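Local coordinates for PHD-type domain-containing protein (Chaetomium thermophilum, PDB 6VHF) that binds a zinc ion and belongs to Cfp1, a component of the H3K4 methyltransferase complex COMPASS, this fragment being its RbBP5-interacting domain, at residues D55-D60 and K133-H138; E15-L20 and R161-A166; Q29-I34 and T148-I153; E22-C27 and R154-Q159. All coordinates share one frame; numbering follows the deposited sequence.

Interaction 1 (D55-D60 and K133-H138). With ZN (zinc ion), chain B.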
loop_
_atom_site.group_PDB
_atom_site.type_symbol
_atom_site.label_atom_id
_atom_site.label_comp_id
_atom_site.label_asym_id
_atom_site.label_seq_id
_atom_site.Cartn_x
_atom_site.Cartn_y
_atom_site.Cartn_z
ATOM N N ASP A 55 -18.589 20.471 -4.622
ATOM C CA ASP A 55 -19.174 19.156 -4.847
ATOM C C ASP A 55 -18.345 18.310 -5.801
ATOM O O ASP A 55 -18.673 17.136 -5.999
ATOM C CB ASP A 55 -20.595 19.296 -5.420
ATOM C CG ASP A 55 -21.479 20.195 -4.586
ATOM O OD1 ASP A 55 -22.082 21.139 -5.155
ATOM O OD2 ASP A 55 -21.586 19.949 -3.365
ATOM N N ILE A 56 -17.317 18.889 -6.428
ATOM C CA ILE A 56 -16.504 18.154 -7.393
ATOM C C ILE A 56 -15.860 16.938 -6.732
ATOM O O ILE A 56 -15.338 17.023 -5.613
ATOM C CB ILE A 56 -15.450 19.094 -8.002
ATOM C CG1 ILE A 56 -16.027 19.830 -9.206
ATOM C CG2 ILE A 56 -14.162 18.338 -8.359
ATOM C CD1 ILE A 56 -16.415 18.917 -10.332
ATOM N N CYS A 57 -15.907 15.794 -7.424
ATOM C CA CYS A 57 -15.309 14.560 -6.916
ATOM C C CYS A 57 -13.798 14.702 -6.773
ATOM O O CYS A 57 -13.259 14.661 -5.661
ATOM C CB CYS A 57 -15.647 13.388 -7.834
ATOM S SG CYS A 57 -14.785 11.828 -7.341
ATOM N N GLY A 58 -13.101 14.894 -7.893
ATOM C CA GLY A 58 -11.683 15.181 -7.865
ATOM C C GLY A 58 -10.775 13.965 -7.927
ATOM O O GLY A 58 -9.550 14.132 -7.968
ATOM N N TYR A 59 -11.343 12.761 -7.947
ATOM C CA TYR A 59 -10.571 11.531 -8.060
ATOM C C TYR A 59 -9.654 11.575 -9.275
ATOM O O TYR A 59 -10.094 11.853 -10.393
ATOM C CB TYR A 59 -11.534 10.343 -8.147
ATOM C CG TYR A 59 -10.898 8.980 -8.130
ATOM C CD1 TYR A 59 -10.570 8.337 -9.314
ATOM C CD2 TYR A 59 -10.660 8.318 -6.938
ATOM C CE1 TYR A 59 -10.013 7.091 -9.314
ATOM C CE2 TYR A 59 -10.099 7.057 -6.927
ATOM C CZ TYR A 59 -9.775 6.446 -8.122
ATOM O OH TYR A 59 -9.203 5.182 -8.137
ATOM N N ASP A 60 -8.373 11.309 -9.042
ATOM C CA ASP A 60 -7.370 11.236 -10.092
ATOM C C ASP A 60 -7.282 9.813 -10.644
ATOM O O ASP A 60 -7.302 8.836 -9.886
ATOM C CB ASP A 60 -6.012 11.668 -9.537
ATOM C CG ASP A 60 -5.023 12.025 -10.613
ATOM O OD1 ASP A 60 -4.686 11.141 -11.435
ATOM O OD2 ASP A 60 -4.561 13.193 -10.622
ATOM N N LYS A 133 -20.228 15.539 -9.813
ATOM C CA LYS A 133 -20.654 16.147 -8.556
ATOM C C LYS A 133 -21.401 15.114 -7.723
ATOM O O LYS A 133 -22.145 14.290 -8.261
ATOM C CB LYS A 133 -21.544 17.376 -8.788
ATOM C CG LYS A 133 -20.813 18.635 -9.303
ATOM C CD LYS A 133 -21.704 19.889 -9.227
ATOM C CE LYS A 133 -21.082 21.089 -9.951
ATOM N NZ LYS A 133 -20.597 20.764 -11.328
ATOM N N LYS A 134 -21.201 15.166 -6.406
ATOM C CA LYS A 134 -21.688 14.134 -5.489
ATOM C C LYS A 134 -21.427 12.736 -6.062
ATOM O O LYS A 134 -22.339 11.942 -6.302
ATOM C CB LYS A 134 -23.170 14.334 -5.173
ATOM C CG LYS A 134 -23.492 15.578 -4.350
ATOM C CD LYS A 134 -23.590 16.820 -5.219
ATOM C CE LYS A 134 -24.267 17.966 -4.478
ATOM N NZ LYS A 134 -23.662 18.186 -3.131
ATOM N N CYS A 135 -20.152 12.455 -6.308
ATOM C CA CYS A 135 -19.788 11.222 -6.988
ATOM C C CYS A 135 -19.917 10.029 -6.050
ATOM O O CYS A 135 -19.728 10.142 -4.835
ATOM C CB CYS A 135 -18.370 11.308 -7.520
ATOM S SG CYS A 135 -17.866 9.821 -8.312
ATOM N N LYS A 136 -20.251 8.873 -6.634
ATOM C CA LYS A 136 -20.562 7.674 -5.861
ATOM C C LYS A 136 -19.644 6.500 -6.202
ATOM O O LYS A 136 -19.306 5.718 -5.304
ATOM C CB LYS A 136 -22.033 7.280 -6.052
ATOM C CG LYS A 136 -23.027 8.236 -5.383
ATOM C CD LYS A 136 -22.486 8.778 -4.065
ATOM C CE LYS A 136 -23.593 9.282 -3.161
ATOM N NZ LYS A 136 -23.051 9.645 -1.825
ATOM N N PRO A 137 -19.237 6.317 -7.465
ATOM C CA PRO A 137 -18.148 5.361 -7.738
ATOM C C PRO A 137 -16.857 5.663 -6.985
ATOM O O PRO A 137 -16.098 4.734 -6.668
ATOM C CB PRO A 137 -17.952 5.485 -9.255
ATOM C CG PRO A 137 -19.287 5.880 -9.764
ATOM C CD PRO A 137 -19.918 6.735 -8.707
ATOM N N HIS A 138 -16.582 6.943 -6.703
ATOM C CA HIS A 138 -15.400 7.367 -5.962
ATOM C C HIS A 138 -15.767 7.993 -4.623
ATOM O O HIS A 138 -14.957 8.715 -4.035
ATOM C CB HIS A 138 -14.566 8.356 -6.786
ATOM C CG HIS A 138 -14.278 7.907 -8.184
ATOM N ND1 HIS A 138 -14.277 8.771 -9.256
ATOM C CD2 HIS A 138 -13.961 6.689 -8.685
ATOM C CE1 HIS A 138 -13.984 8.107 -10.358
ATOM N NE2 HIS A 138 -13.787 6.842 -10.039
HETATM ZN ZN ZN B . -15.702 10.378 -9.044
#
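A single zinc site ties the loop 55-60 to the loop 133-138, with Cys57 on one side and Cys135 and His138 on the other. Cys57 SG and Cys135 SG each lie 2.4 Å from the zinc ion, and His138 ND1 lies 2.2 Å from it. Both sulfurs stand anti to their own backbone N (chi1 174° and 178°), which turns the two thiolates to the same metal. Each sulfur also receives a backbone N-H: His138 N approaches Cys135 SG at 3.5 Å, while the bond from Tyr59 N to Cys57 SG is weak. Such N-H contacts would be expected to ease the negative charge on the thiolates. Cys130 supplies the fourth ligand, completing the site of three cysteines and one histidine in this monovalent, non-canonical zinc finger.

The imidazole is sandwiched: Tyr59 stacks face to face on one side, ring centroids 3.9 Å apart and planes at 14°, and Pro137 CB lies over the opposite face, nearer the rim; Cys57 SG sits in the plane at the ring edge. Tyr59 OH is hydrogen-bonded to Asp64 OD1. Away from the metal, Ile56 and Lys133 form a single backbone bridge, and Lys134 N donates to Asp55 O at 3.2 Å. Beside it, Lys134 NZ meets Asp55 OD2 at 2.7 Å in a salt bridge, coming from above the carboxylate plane.

Interaction 2 (E15-L20 and R161-A166)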
loop_
_atom_site.group_PDB
_atom_site.type_symbol
_atom_site.label_atom_id
_atom_site.label_comp_id
_atom_site.label_asym_id
_atom_site.label_seq_id
_atom_site.Cartn_x
_atom_site.Cartn_y
_atom_site.Cartn_z
ATOM N N GLU A 15 14.338 -13.007 2.776
ATOM C CA GLU A 15 13.982 -12.457 1.474
ATOM C C GLU A 15 12.540 -11.971 1.457
ATOM O O GLU A 15 12.233 -10.981 0.792
ATOM C CB GLU A 15 14.206 -13.505 0.386
ATOM C CG GLU A 15 15.677 -13.722 0.082
ATOM C CD GLU A 15 15.938 -14.935 -0.789
ATOM O OE1 GLU A 15 15.020 -15.772 -0.925
ATOM O OE2 GLU A 15 17.056 -15.034 -1.347
ATOM N N THR A 16 11.649 -12.670 2.161
ATOM C CA THR A 16 10.262 -12.241 2.282
ATOM C C THR A 16 10.155 -10.924 3.044
ATOM O O THR A 16 9.417 -10.017 2.636
ATOM C CB THR A 16 9.456 -13.329 2.976
ATOM O OG1 THR A 16 9.509 -14.513 2.178
ATOM C CG2 THR A 16 8.014 -12.921 3.126
ATOM N N ARG A 17 10.866 -10.808 4.168
ATOM C CA ARG A 17 10.936 -9.526 4.854
ATOM C C ARG A 17 11.354 -8.421 3.891
ATOM O O ARG A 17 10.786 -7.318 3.900
ATOM C CB ARG A 17 11.905 -9.623 6.036
ATOM C CG ARG A 17 11.298 -10.340 7.226
ATOM C CD ARG A 17 12.150 -10.117 8.449
ATOM N NE ARG A 17 13.398 -10.874 8.401
ATOM C CZ ARG A 17 14.612 -10.333 8.376
ATOM N NH1 ARG A 17 14.746 -9.019 8.397
ATOM N NH2 ARG A 17 15.690 -11.114 8.373
ATOM N N SER A 18 12.329 -8.722 3.034
ATOM C CA SER A 18 12.798 -7.762 2.051
ATOM C C SER A 18 11.654 -7.312 1.148
ATOM O O SER A 18 11.439 -6.108 0.953
ATOM C CB SER A 18 13.913 -8.403 1.234
ATOM O OG SER A 18 14.845 -7.437 0.819
ATOM N N LYS A 19 10.888 -8.276 0.605
ATOM C CA LYS A 19 9.761 -7.930 -0.267
ATOM C C LYS A 19 8.709 -7.133 0.494
ATOM O O LYS A 19 8.117 -6.186 -0.052
ATOM C CB LYS A 19 9.111 -9.189 -0.869
ATOM C CG LYS A 19 10.066 -10.200 -1.562
ATOM C CD LYS A 19 9.315 -11.127 -2.574
ATOM C CE LYS A 19 10.020 -12.489 -2.785
ATOM N NZ LYS A 19 9.096 -13.581 -3.249
ATOM N N LEU A 20 8.455 -7.507 1.753
ATOM C CA LEU A 20 7.446 -6.809 2.538
ATOM C C LEU A 20 7.857 -5.367 2.791
ATOM O O LEU A 20 7.008 -4.474 2.761
ATOM C CB LEU A 20 7.197 -7.534 3.860
ATOM C CG LEU A 20 6.568 -8.931 3.755
ATOM C CD1 LEU A 20 6.695 -9.683 5.086
ATOM C CD2 LEU A 20 5.108 -8.813 3.343
ATOM N N ARG A 161 7.100 -8.878 11.527
ATOM C CA ARG A 161 7.365 -9.298 12.900
ATOM C C ARG A 161 7.114 -10.787 13.088
ATOM O O ARG A 161 7.855 -11.458 13.815
ATOM C CB ARG A 161 6.511 -8.498 13.879
ATOM C CG ARG A 161 6.932 -7.043 14.017
ATOM C CD ARG A 161 6.275 -6.430 15.258
ATOM N NE ARG A 161 4.828 -6.327 15.101
ATOM C CZ ARG A 161 4.252 -5.321 14.445
ATOM N NH1 ARG A 161 5.027 -4.395 13.907
ATOM N NH2 ARG A 161 2.923 -5.252 14.312
ATOM N N GLU A 162 6.064 -11.323 12.465
ATOM C CA GLU A 162 5.843 -12.755 12.571
ATOM C C GLU A 162 7.009 -13.518 11.966
ATOM O O GLU A 162 7.449 -14.536 12.521
ATOM C CB GLU A 162 4.523 -13.146 11.910
ATOM C CG GLU A 162 3.288 -12.658 12.673
ATOM C CD GLU A 162 1.978 -13.078 12.023
ATOM O OE1 GLU A 162 0.980 -13.304 12.754
ATOM O OE2 GLU A 162 1.950 -13.178 10.777
ATOM N N LEU A 163 7.550 -13.022 10.848
ATOM C CA LEU A 163 8.698 -13.686 10.230
ATOM C C LEU A 163 9.941 -13.599 11.106
ATOM O O LEU A 163 10.709 -14.568 11.196
ATOM C CB LEU A 163 8.971 -13.108 8.847
ATOM C CG LEU A 163 7.830 -13.363 7.868
ATOM C CD1 LEU A 163 8.038 -12.555 6.628
ATOM C CD2 LEU A 163 7.718 -14.837 7.542
ATOM N N LEU A 164 10.169 -12.453 11.758
ATOM C CA LEU A 164 11.306 -12.370 12.676
ATOM C C LEU A 164 11.119 -13.315 13.858
ATOM O O LEU A 164 12.076 -13.955 14.316
ATOM C CB LEU A 164 11.500 -10.932 13.164
ATOM C CG LEU A 164 12.037 -9.946 12.106
ATOM C CD1 LEU A 164 11.724 -8.521 12.518
ATOM C CD2 LEU A 164 13.557 -10.122 11.860
ATOM N N GLU A 165 9.889 -13.426 14.354
ATOM C CA GLU A 165 9.637 -14.376 15.416
ATOM C C GLU A 165 9.918 -15.809 14.957
ATOM O O GLU A 165 10.605 -16.558 15.665
ATOM C CB GLU A 165 8.210 -14.193 15.921
ATOM C CG GLU A 165 7.592 -15.437 16.507
ATOM C CD GLU A 165 7.944 -15.673 17.965
ATOM O OE1 GLU A 165 7.373 -16.632 18.540
ATOM O OE2 GLU A 165 8.775 -14.912 18.511
ATOM N N ALA A 166 9.456 -16.182 13.760
ATOM C CA ALA A 166 9.697 -17.527 13.255
ATOM C C ALA A 166 11.189 -17.778 13.026
ATOM O O ALA A 166 11.694 -18.874 13.311
ATOM C CB ALA A 166 8.901 -17.738 11.970
#
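Arg17 NE pairs in a salt bridge with Glu167, just beyond the segment 161-166, and the same nitrogen lies 3.5 Å from Leu164 CD2 across the contact. The methyl sits over one face of the guanidinium, offset toward its rim, and the two side chains cross at about a right angle. Leu164 CG also lies 3.7 Å from Arg17 CD, so the leucine covers the aliphatic approach to the charged group as well as the group itself. A bend at chi3 (-73°) turns the guanidinium away from the line of its own methylenes and lays that face against the leucine. With an alanine at Arg17, Glu167 would probably be left without this cationic partner and Leu164 CD2 without the flat surface it rests on.

The two segments belong to the long helices 4-46 and 141-177, which run side by side as an antiparallel pair; here the local axes come within 10.0 Å, with their directions 167° apart. The backbones come nearest at Arg17 CA and Leu163 CA, 7.2 Å apart. The side chains of these two residues slide past each other in opposite directions, Arg17 CG lying 4.0 Å from Leu163 CB.

Leu163 carries the apolar part of the contact. Its CD1 meets Leu20 CD1 tip to tip at 3.5 Å, and Thr16 CG2 touches the same Leu163 methyl at an equal 3.5 Å, from a side chain set crosswise to the leucine. Thr16 OG1 is turned back to its own helix, where it is hydrogen-bonded to Ala12 O. Leu20 is buried and also packs on Leu156 and Ile160 of helix 141-177.

Interaction 3 (Q29-I34 and T148-I153)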
loop_
_atom_site.group_PDB
_atom_site.type_symbol
_atom_site.label_atom_id
_atom_site.label_comp_id
_atom_site.label_asym_id
_atom_site.label_seq_id
_atom_site.Cartn_x
_atom_site.Cartn_y
_atom_site.Cartn_z
ATOM N N GLN A 29 4.393 5.695 -0.897
ATOM C CA GLN A 29 4.261 6.466 -2.124
ATOM C C GLN A 29 2.821 6.540 -2.598
ATOM O O GLN A 29 2.426 7.546 -3.198
ATOM C CB GLN A 29 5.120 5.864 -3.225
ATOM C CG GLN A 29 6.590 6.072 -3.000
ATOM C CD GLN A 29 7.421 5.323 -4.004
ATOM O OE1 GLN A 29 8.407 4.691 -3.650
ATOM N NE2 GLN A 29 7.017 5.381 -5.274
ATOM N N MET A 30 2.024 5.494 -2.358
ATOM C CA MET A 30 0.594 5.634 -2.611
ATOM C C MET A 30 -0.000 6.723 -1.723
ATOM O O MET A 30 -0.858 7.500 -2.165
ATOM C CB MET A 30 -0.117 4.298 -2.404
ATOM C CG MET A 30 0.319 3.190 -3.380
ATOM S SD MET A 30 -0.038 3.587 -5.126
ATOM C CE MET A 30 1.464 4.392 -5.697
ATOM N N LEU A 31 0.474 6.834 -0.479
ATOM C CA LEU A 31 -0.015 7.914 0.364
ATOM C C LEU A 31 0.360 9.274 -0.215
ATOM O O LEU A 31 -0.444 10.206 -0.172
ATOM C CB LEU A 31 0.486 7.766 1.794
ATOM C CG LEU A 31 -0.144 6.557 2.503
ATOM C CD1 LEU A 31 0.574 6.197 3.811
ATOM C CD2 LEU A 31 -1.628 6.782 2.738
ATOM N N GLN A 32 1.550 9.404 -0.798
ATOM C CA GLN A 32 1.881 10.678 -1.436
ATOM C C GLN A 32 0.990 10.934 -2.639
ATOM O O GLN A 32 0.509 12.062 -2.839
ATOM C CB GLN A 32 3.341 10.715 -1.867
ATOM C CG GLN A 32 4.352 10.492 -0.759
ATOM C CD GLN A 32 5.757 10.769 -1.249
ATOM O OE1 GLN A 32 6.441 9.875 -1.736
ATOM N NE2 GLN A 32 6.182 12.020 -1.153
ATOM N N LEU A 33 0.771 9.906 -3.461
ATOM C CA LEU A 33 -0.123 10.046 -4.606
ATOM C C LEU A 33 -1.503 10.520 -4.167
ATOM O O LEU A 33 -2.077 11.439 -4.760
ATOM C CB LEU A 33 -0.220 8.711 -5.340
ATOM C CG LEU A 33 -1.183 8.624 -6.517
ATOM C CD1 LEU A 33 -0.747 9.577 -7.626
ATOM C CD2 LEU A 33 -1.278 7.176 -7.029
ATOM N N ILE A 34 -2.047 9.906 -3.115
ATOM C CA ILE A 34 -3.340 10.330 -2.590
ATOM C C ILE A 34 -3.276 11.780 -2.126
ATOM O O ILE A 34 -4.179 12.580 -2.404
ATOM C CB ILE A 34 -3.782 9.399 -1.454
ATOM C CG1 ILE A 34 -3.952 7.965 -1.962
ATOM C CG2 ILE A 34 -5.081 9.882 -0.851
ATOM C CD1 ILE A 34 -4.110 6.958 -0.816
ATOM N N THR A 148 -7.167 2.521 3.724
ATOM C CA THR A 148 -6.704 1.233 3.219
ATOM C C THR A 148 -5.184 1.142 3.248
ATOM O O THR A 148 -4.620 0.154 3.738
ATOM C CB THR A 148 -7.195 1.010 1.795
ATOM O OG1 THR A 148 -8.614 1.168 1.752
ATOM C CG2 THR A 148 -6.818 -0.393 1.343
ATOM N N VAL A 149 -4.504 2.165 2.713
ATOM C CA VAL A 149 -3.060 2.086 2.535
ATOM C C VAL A 149 -2.358 2.107 3.885
ATOM O O VAL A 149 -1.477 1.281 4.149
ATOM C CB VAL A 149 -2.563 3.209 1.607
ATOM C CG1 VAL A 149 -1.050 3.170 1.503
ATOM C CG2 VAL A 149 -3.176 3.038 0.219
ATOM N N ARG A 150 -2.752 3.024 4.772
ATOM C CA ARG A 150 -2.216 2.983 6.130
ATOM C C ARG A 150 -2.481 1.634 6.790
ATOM O O ARG A 150 -1.664 1.152 7.583
ATOM C CB ARG A 150 -2.801 4.110 6.979
ATOM C CG ARG A 150 -2.194 5.465 6.677
ATOM C CD ARG A 150 -2.782 6.565 7.542
ATOM N NE ARG A 150 -2.560 6.330 8.967
ATOM C CZ ARG A 150 -1.445 6.670 9.611
ATOM N NH1 ARG A 150 -0.457 7.252 8.946
ATOM N NH2 ARG A 150 -1.312 6.424 10.911
ATOM N N HIS A 151 -3.629 1.015 6.493
ATOM C CA HIS A 151 -3.922 -0.272 7.105
ATOM C C HIS A 151 -2.979 -1.343 6.567
ATOM O O HIS A 151 -2.498 -2.193 7.324
ATOM C CB HIS A 151 -5.385 -0.665 6.876
ATOM C CG HIS A 151 -5.758 -1.981 7.492
ATOM N ND1 HIS A 151 -5.847 -2.165 8.859
ATOM C CD2 HIS A 151 -6.032 -3.186 6.932
ATOM C CE1 HIS A 151 -6.180 -3.421 9.111
ATOM N NE2 HIS A 151 -6.301 -4.059 7.959
ATOM N N ASP A 152 -2.685 -1.291 5.262
ATOM C CA ASP A 152 -1.787 -2.260 4.657
ATOM C C ASP A 152 -0.375 -2.136 5.214
ATOM O O ASP A 152 0.314 -3.156 5.403
ATOM C CB ASP A 152 -1.795 -2.097 3.139
ATOM C CG ASP A 152 -3.134 -2.518 2.504
ATOM O OD1 ASP A 152 -3.951 -3.190 3.178
ATOM O OD2 ASP A 152 -3.362 -2.180 1.320
ATOM N N ILE A 153 0.057 -0.916 5.531
ATOM C CA ILE A 153 1.373 -0.766 6.135
ATOM C C ILE A 153 1.421 -1.507 7.460
ATOM O O ILE A 153 2.364 -2.251 7.731
ATOM C CB ILE A 153 1.738 0.722 6.279
ATOM C CG1 ILE A 153 1.794 1.356 4.892
ATOM C CG2 ILE A 153 3.088 0.886 6.949
ATOM C CD1 ILE A 153 2.265 2.801 4.889
#
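Leu31 and Val149 slide past each other in opposite directions, so that Leu31 CG lies alongside Val149 CG1 at 3.6 Å and Leu31 CD2 comes to 3.9 Å from Val149 CB. Val149 has CG1 anti to its backbone N (chi1 176°), which presents that methyl to Leu31 and leaves CG2 to meet Ile34 CD1 tip to tip at 4.2 Å. The two methyls of the valine thus serve different partners.

This packing joins helix 4-46 to helix 141-177 in an antiparallel pair whose local axes approach to 10.0 Å, their N-to-C directions 167° apart; Leu31 CA and Val149 CA are the nearest, at 6.9 Å. Leu31 CD1 reaches the next turn of the second helix, meeting Ile153 CD1 tip to tip at 3.9 Å. The Arg150 side chain crosses that of Leu31 at about a right angle, its CG 4.1 Å from Leu31 CD1. Replacing Leu31 by alanine would probably take from Val149 CG1 its closest partner across the contact, leave Ile153 CD1 without the methyl it faces, and open a gap between the helices.

Met30 adds its CB to Val149 CG1, while its bends at chi2 and chi3 lead the thioether away. Val66 of helix 64-77 touches both Met30 and Val149.

Interaction 4 (E22-C27 and R154-Q159)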
loop_
_atom_site.group_PDB
_atom_site.type_symbol
_atom_site.label_atom_id
_atom_site.label_comp_id
_atom_site.label_asym_id
_atom_site.label_seq_id
_atom_site.Cartn_x
_atom_site.Cartn_y
_atom_site.Cartn_z
ATOM N N GLU A 22 9.801 -3.506 0.821
ATOM C CA GLU A 22 9.587 -2.822 -0.450
ATOM C C GLU A 22 8.102 -2.554 -0.695
ATOM O O GLU A 22 7.731 -1.496 -1.216
ATOM C CB GLU A 22 10.193 -3.648 -1.583
ATOM C CG GLU A 22 11.725 -3.653 -1.571
ATOM C CD GLU A 22 12.342 -4.924 -2.162
ATOM O OE1 GLU A 22 13.515 -5.210 -1.830
ATOM O OE2 GLU A 22 11.667 -5.637 -2.953
ATOM N N GLN A 23 7.229 -3.486 -0.308
ATOM C CA GLN A 23 5.802 -3.205 -0.444
ATOM C C GLN A 23 5.371 -2.042 0.459
ATOM O O GLN A 23 4.503 -1.238 0.082
ATOM C CB GLN A 23 4.983 -4.458 -0.138
ATOM C CG GLN A 23 3.481 -4.344 -0.468
ATOM C CD GLN A 23 3.204 -3.981 -1.933
ATOM O OE1 GLN A 23 4.086 -4.052 -2.780
ATOM N NE2 GLN A 23 1.972 -3.579 -2.223
ATOM N N ILE A 24 5.955 -1.936 1.654
ATOM C CA ILE A 24 5.597 -0.830 2.535
ATOM C C ILE A 24 6.051 0.490 1.931
ATOM O O ILE A 24 5.315 1.489 1.973
ATOM C CB ILE A 24 6.176 -1.050 3.939
ATOM C CG1 ILE A 24 5.332 -2.082 4.710
ATOM C CG2 ILE A 24 6.267 0.269 4.689
ATOM C CD1 ILE A 24 5.926 -2.556 6.054
ATOM N N ALA A 25 7.262 0.514 1.357
ATOM C CA ALA A 25 7.730 1.693 0.629
ATOM C C ALA A 25 6.757 2.082 -0.480
ATOM O O ALA A 25 6.399 3.266 -0.626
ATOM C CB ALA A 25 9.122 1.439 0.046
ATOM N N LEU A 26 6.313 1.100 -1.270
ATOM C CA LEU A 26 5.314 1.388 -2.294
ATOM C C LEU A 26 4.083 2.033 -1.673
ATOM O O LEU A 26 3.551 3.000 -2.221
ATOM C CB LEU A 26 4.929 0.117 -3.051
ATOM C CG LEU A 26 3.814 0.267 -4.089
ATOM C CD1 LEU A 26 4.090 1.464 -5.015
ATOM C CD2 LEU A 26 3.613 -1.000 -4.906
ATOM N N CYS A 27 3.655 1.532 -0.506
ATOM C CA CYS A 27 2.471 2.040 0.176
ATOM C C CYS A 27 2.649 3.493 0.605
ATOM O O CYS A 27 1.708 4.296 0.515
ATOM C CB CYS A 27 2.155 1.166 1.390
ATOM S SG CYS A 27 1.297 -0.400 1.019
ATOM N N ARG A 154 0.381 -1.361 8.286
ATOM C CA ARG A 154 0.380 -2.026 9.586
ATOM C C ARG A 154 0.331 -3.544 9.435
ATOM O O ARG A 154 1.001 -4.276 10.182
ATOM C CB ARG A 154 -0.803 -1.540 10.419
ATOM C CG ARG A 154 -0.748 -0.091 10.876
ATOM C CD ARG A 154 -2.107 0.269 11.501
ATOM N NE ARG A 154 -2.056 1.318 12.521
ATOM C CZ ARG A 154 -2.407 2.576 12.287
ATOM N NH1 ARG A 154 -2.810 2.915 11.062
ATOM N NH2 ARG A 154 -2.362 3.491 13.262
ATOM N N GLU A 155 -0.464 -4.035 8.479
ATOM C CA GLU A 155 -0.526 -5.471 8.248
ATOM C C GLU A 155 0.816 -6.017 7.749
ATOM O O GLU A 155 1.314 -7.027 8.259
ATOM C CB GLU A 155 -1.648 -5.776 7.262
ATOM C CG GLU A 155 -3.036 -5.485 7.799
ATOM C CD GLU A 155 -3.422 -6.397 8.969
ATOM O OE1 GLU A 155 -2.740 -7.425 9.207
ATOM O OE2 GLU A 155 -4.442 -6.108 9.628
ATOM N N LEU A 156 1.428 -5.338 6.770
ATOM C CA LEU A 156 2.726 -5.750 6.255
ATOM C C LEU A 156 3.793 -5.726 7.342
ATOM O O LEU A 156 4.657 -6.605 7.379
ATOM C CB LEU A 156 3.138 -4.842 5.096
ATOM C CG LEU A 156 2.275 -4.899 3.840
ATOM C CD1 LEU A 156 2.445 -3.609 2.996
ATOM C CD2 LEU A 156 2.579 -6.132 3.032
ATOM N N ALA A 157 3.774 -4.705 8.217
ATOM C CA ALA A 157 4.748 -4.661 9.306
ATOM C C ALA A 157 4.507 -5.786 10.306
ATOM O O ALA A 157 5.462 -6.364 10.831
ATOM C CB ALA A 157 4.724 -3.298 10.011
ATOM N N LEU A 158 3.240 -6.098 10.593
ATOM C CA LEU A 158 2.913 -7.263 11.411
ATOM C C LEU A 158 3.505 -8.538 10.813
ATOM O O LEU A 158 4.137 -9.333 11.520
ATOM C CB LEU A 158 1.399 -7.393 11.535
ATOM C CG LEU A 158 0.779 -8.489 12.400
ATOM C CD1 LEU A 158 -0.525 -7.946 12.966
ATOM C CD2 LEU A 158 0.528 -9.786 11.609
ATOM N N GLN A 159 3.301 -8.748 9.508
ATOM C CA GLN A 159 3.889 -9.899 8.829
ATOM C C GLN A 159 5.403 -9.953 9.015
ATOM O O GLN A 159 5.962 -11.024 9.261
ATOM C CB GLN A 159 3.542 -9.873 7.342
ATOM C CG GLN A 159 2.054 -10.032 7.047
ATOM C CD GLN A 159 1.552 -11.463 7.261
ATOM O OE1 GLN A 159 1.581 -12.288 6.345
ATOM N NE2 GLN A 159 1.083 -11.755 8.474
#
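Apolar packing carries nearly all of this contact, and Leu156 is at its centre. Ile24 and Leu156 slide past each other in opposite directions, bringing Ile24 CG1 to 3.5 Å from Leu156 CB and to 3.7 Å from Leu156 CD1. With CG1 beside the backbone N and chi2 extended at 171°, the isoleucine stretches on to the next residue: Ile24 CD1 lies 4.2 Å from Ala157 CB, and it also comes 3.7 Å from Ala157 N. The small alanine side chain is consistent with so close an approach of that methyl to the backbone of the facing helix.

Sulfur takes part through Cys27, whose SG lies 3.9 Å from Leu156 CD1. The same leucine methyl therefore meets Gln23 and Ile24 from one turn and Cys27 from the next.

The polar side chain contributes by its carbons. Gln23 CG lies 3.7 Å from Leu156 CD1, the two side chains crossing obliquely, and the bend at chi2 (57°) directs the buried amide away from Leu156. Its NE2 is satisfied by a hydrogen bond to Ser73 on helix 64-77, which also touches Gln23 through Phe72 and Leu76.

The local axes approach to 9.7 Å with an angle of 166° between their directions, the near-antiparallel geometry of a pair of long helices, here 4-46 and 141-177, with the shorter helix 64-77 laid along one side.

Interactions 2, 3 and 4 are successive stations along one antiparallel pair, helices 4-46 and 141-177, all with local axis directions 166-167° apart. Interaction 4 is the buried middle, its centre about 10 Å from those of interactions 2 and 3, which it touches through Leu20-Leu156 and Cys27-Ile153 packing. Interaction 3 is partly buried and also apolar; interaction 2, nearer the surface, adds an arginine face to its leucines. Interaction 1, partly buried too, differs in kind: it joins two loops by metal, ring stacking and a salt bridge, and is nested within the chain loops closed by all the others. It lies across the chain's centre from interaction 2, their centres about 38 Å apart.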